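Local atomic coordinates of methylated-DNA--protein-cysteine methyltransferase (Thermococcus kodakarensis, PDB entry 1MGT), a protein that repairs O6-methylguanine and O4-methylthymine in DNA by transferring the methyl group irreversibly to one of its own cysteines, a suicide reaction. Residues 25-30 with 136-141. Residues are numbered along the deposited sequence; the frame is centred on the assembly and turned at random.
Sequences QGIAFA and PIVVPC
Ile-27 and Phe-29 of the edge strand 24-30 pack against Pro-136, Ile-137 and Val-138 of the loop leading into the PCHR active-site motif of the MGMT family, a worked example of two segments meeting through apolar side-chain packing. The RNase H-like N-terminal sheet meets the DNA-binding domain here with no hydrogen bond between the two segments, although the backbone of Ile-27 is hydrogen-bonded with Pro-134, just before the loop segment. With its CG1 branch beside the backbone N (chi1 -62°) and the chain extended beyond it, Ile-27 carries CD1 to Val-138 CG2, where the 3.4 Å separation is tighter than usual for two methyl groups. Its CG2 branch instead lies 3.8 Å from the carbonyl oxygen of Pro-136. In return, the pyrrolidine ring of Pro-136 turns its CG-CD edge to the carbonyl of Ile-27, CD being 3.1 Å from Ile-27 O. Phe-29 holds CG between its backbone N and carbonyl carbon (chi1 76°), turning the ring over to the loop: Pro-136 CB lies at its edge, while Ile-137 approaches obliquely, CD1 being 3.8 Å from Phe-29 CD2. A serine in place of Phe-29 would probably open a gap beside Ile-137 CD1 and deprive Tyr-153 of a neighbour. Tyr-153 also touches Cys-141, the inferred methyl acceptor. Before that cysteine, Pro-140 centres an inverse gamma turn, in which Cys-141 N bonds to Val-139 O at 2.9 Å.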
ATOM      1  N   GLN A  25      -1.287   8.521   7.209  1.00  9.36           N
ATOM      2  CA  GLN A  25      -2.607   8.004   7.415  1.00  9.31           C
ATOM      3  C   GLN A  25      -3.061   7.160   6.215  1.00  7.44           C
ATOM      4  O   GLN A  25      -3.930   6.302   6.343  1.00 10.02           O
ATOM      5  CB  GLN A  25      -3.617   9.181   7.559  1.00 11.21           C
ATOM      6  CG  GLN A  25      -3.403   9.948   8.878  1.00 13.88           C
ATOM      7  CD  GLN A  25      -4.361  11.131   8.978  1.00 14.70           C
ATOM      8  OE1 GLN A  25      -4.333  11.974   8.092  1.00 13.86           O
ATOM      9  NE2 GLN A  25      -5.195  11.191  10.017  1.00 15.87           N
ATOM     10  N   GLY A  26      -2.520   7.487   5.031  1.00  8.34           N
ATOM     11  CA  GLY A  26      -2.977   6.689   3.863  1.00  8.68           C
ATOM     12  C   GLY A  26      -2.120   6.998   2.658  1.00  9.88           C
ATOM     13  O   GLY A  26      -1.532   8.086   2.526  1.00 10.35           O
ATOM     14  N   ILE A  27      -2.029   6.012   1.759  1.00  7.66           N
ATOM     15  CA  ILE A  27      -1.245   6.173   0.538  1.00  9.80           C
ATOM     16  C   ILE A  27      -2.052   5.619  -0.626  1.00  9.35           C
ATOM     17  O   ILE A  27      -2.772   4.635  -0.439  1.00 10.75           O
ATOM     18  CB  ILE A  27       0.044   5.292   0.584  1.00 11.39           C
ATOM     19  CG1 ILE A  27       0.942   5.729   1.730  1.00 13.59           C
ATOM     20  CG2 ILE A  27       0.777   5.334  -0.754  1.00 10.81           C
ATOM     21  CD1 ILE A  27       2.033   4.736   2.111  1.00 14.65           C
ATOM     22  N   ALA A  28      -1.953   6.274  -1.793  1.00 10.13           N
ATOM     23  CA  ALA A  28      -2.627   5.770  -2.975  1.00  9.75           C
ATOM     24  C   ALA A  28      -1.670   6.018  -4.161  1.00  9.86           C
ATOM     25  O   ALA A  28      -0.797   6.860  -4.100  1.00 11.33           O
ATOM     26  CB  ALA A  28      -3.968   6.406  -3.284  1.00  9.66           C
ATOM     27  N   PHE A  29      -1.873   5.263  -5.248  1.00 10.45           N
ATOM     28  CA  PHE A  29      -1.015   5.491  -6.412  1.00 11.88           C
ATOM     29  C   PHE A  29      -1.819   5.111  -7.660  1.00 11.53           C
ATOM     30  O   PHE A  29      -2.791   4.373  -7.573  1.00 11.25           O
ATOM     31  CB  PHE A  29       0.308   4.790  -6.385  1.00 12.83           C
ATOM     32  CG  PHE A  29       0.283   3.319  -6.688  1.00 14.37           C
ATOM     33  CD1 PHE A  29       0.700   2.860  -7.926  1.00 17.89           C
ATOM     34  CD2 PHE A  29      -0.158   2.418  -5.735  1.00 15.71           C
ATOM     35  CE1 PHE A  29       0.702   1.495  -8.216  1.00 18.33           C
ATOM     36  CE2 PHE A  29      -0.157   1.055  -6.026  1.00 17.88           C
ATOM     37  CZ  PHE A  29       0.267   0.614  -7.259  1.00 18.25           C
ATOM     38  N   ALA A  30      -1.378   5.664  -8.790  1.00 11.30           N
ATOM     39  CA  ALA A  30      -2.109   5.360 -10.032  1.00 12.05           C
ATOM     40  C   ALA A  30      -1.218   5.850 -11.189  1.00 12.93           C
ATOM     41  O   ALA A  30      -0.196   6.501 -10.947  1.00 14.37           O
ATOM     42  CB  ALA A  30      -3.430   6.112 -10.055  1.00 13.31           C
ATOM     43  N   PRO A 136      -0.665   0.885   0.528  1.00  9.85           N
ATOM     44  CA  PRO A 136      -0.113   0.148  -0.630  1.00 10.65           C
ATOM     45  C   PRO A 136       1.308   0.618  -0.859  1.00 11.06           C
ATOM     46  O   PRO A 136       1.771   1.701  -0.434  1.00  9.44           O
ATOM     47  CB  PRO A 136      -1.018   0.484  -1.778  1.00 12.39           C
ATOM     48  CG  PRO A 136      -1.669   1.779  -1.401  1.00 12.30           C
ATOM     49  CD  PRO A 136      -1.845   1.692   0.096  1.00  9.61           C
ATOM     50  N   ILE A 137       2.095  -0.218  -1.548  1.00  9.48           N
ATOM     51  CA  ILE A 137       3.486  -0.019  -1.840  1.00 11.23           C
ATOM     52  C   ILE A 137       4.351  -0.315  -0.616  1.00 13.21           C
ATOM     53  O   ILE A 137       5.127  -1.287  -0.609  1.00 14.93           O
ATOM     54  CB  ILE A 137       3.903   1.322  -2.451  1.00 11.73           C
ATOM     55  CG1 ILE A 137       3.083   1.622  -3.721  1.00 12.55           C
ATOM     56  CG2 ILE A 137       5.410   1.341  -2.777  1.00 10.85           C
ATOM     57  CD1 ILE A 137       3.216   3.083  -4.142  1.00 16.73           C
ATOM     58  N   VAL A 138       4.239   0.470   0.433  1.00 11.26           N
ATOM     59  CA  VAL A 138       5.039   0.295   1.638  1.00 12.29           C
ATOM     60  C   VAL A 138       4.656  -1.003   2.342  1.00 13.33           C
ATOM     61  O   VAL A 138       5.607  -1.713   2.724  1.00 14.57           O
ATOM     62  CB  VAL A 138       4.991   1.536   2.523  1.00 12.83           C
ATOM     63  CG1 VAL A 138       5.445   2.750   1.677  1.00 12.68           C
ATOM     64  CG2 VAL A 138       3.587   1.802   3.011  1.00 15.08           C
ATOM     65  N   VAL A 139       3.395  -1.286   2.529  1.00 10.52           N
ATOM     66  CA  VAL A 139       2.971  -2.605   3.142  1.00  9.85           C
ATOM     67  C   VAL A 139       2.768  -3.367   1.842  1.00  9.65           C
ATOM     68  O   VAL A 139       1.897  -3.018   1.012  1.00  9.83           O
ATOM     69  CB  VAL A 139       1.700  -2.456   3.974  1.00  9.44           C
ATOM     70  CG1 VAL A 139       1.052  -3.818   4.233  1.00 11.07           C
ATOM     71  CG2 VAL A 139       2.049  -1.785   5.307  1.00 10.29           C
ATOM     72  N   PRO A 140       3.651  -4.308   1.533  1.00 10.74           N
ATOM     73  CA  PRO A 140       3.609  -4.954   0.238  1.00 11.68           C
ATOM     74  C   PRO A 140       2.590  -5.964  -0.080  1.00 15.83           C
ATOM     75  O   PRO A 140       2.934  -7.133  -0.434  1.00 14.28           O
ATOM     76  CB  PRO A 140       5.077  -5.431   0.107  1.00 12.40           C
ATOM     77  CG  PRO A 140       5.357  -5.919   1.497  1.00 11.60           C
ATOM     78  CD  PRO A 140       4.760  -4.808   2.378  1.00 12.35           C
ATOM     79  N   CYS A 141       1.301  -5.568  -0.132  1.00 12.34           N
ATOM     80  CA  CYS A 141       0.227  -6.488  -0.444  1.00 14.90           C
ATOM     81  C   CYS A 141       0.268  -6.944  -1.899  1.00 14.17           C
ATOM     82  O   CYS A 141      -0.379  -7.961  -2.214  1.00 13.84           O
ATOM     83  CB  CYS A 141      -1.131  -5.882  -0.061  1.00 18.20           C
ATOM     84  SG  CYS A 141      -1.516  -4.420  -1.036  1.00 23.07           S
TER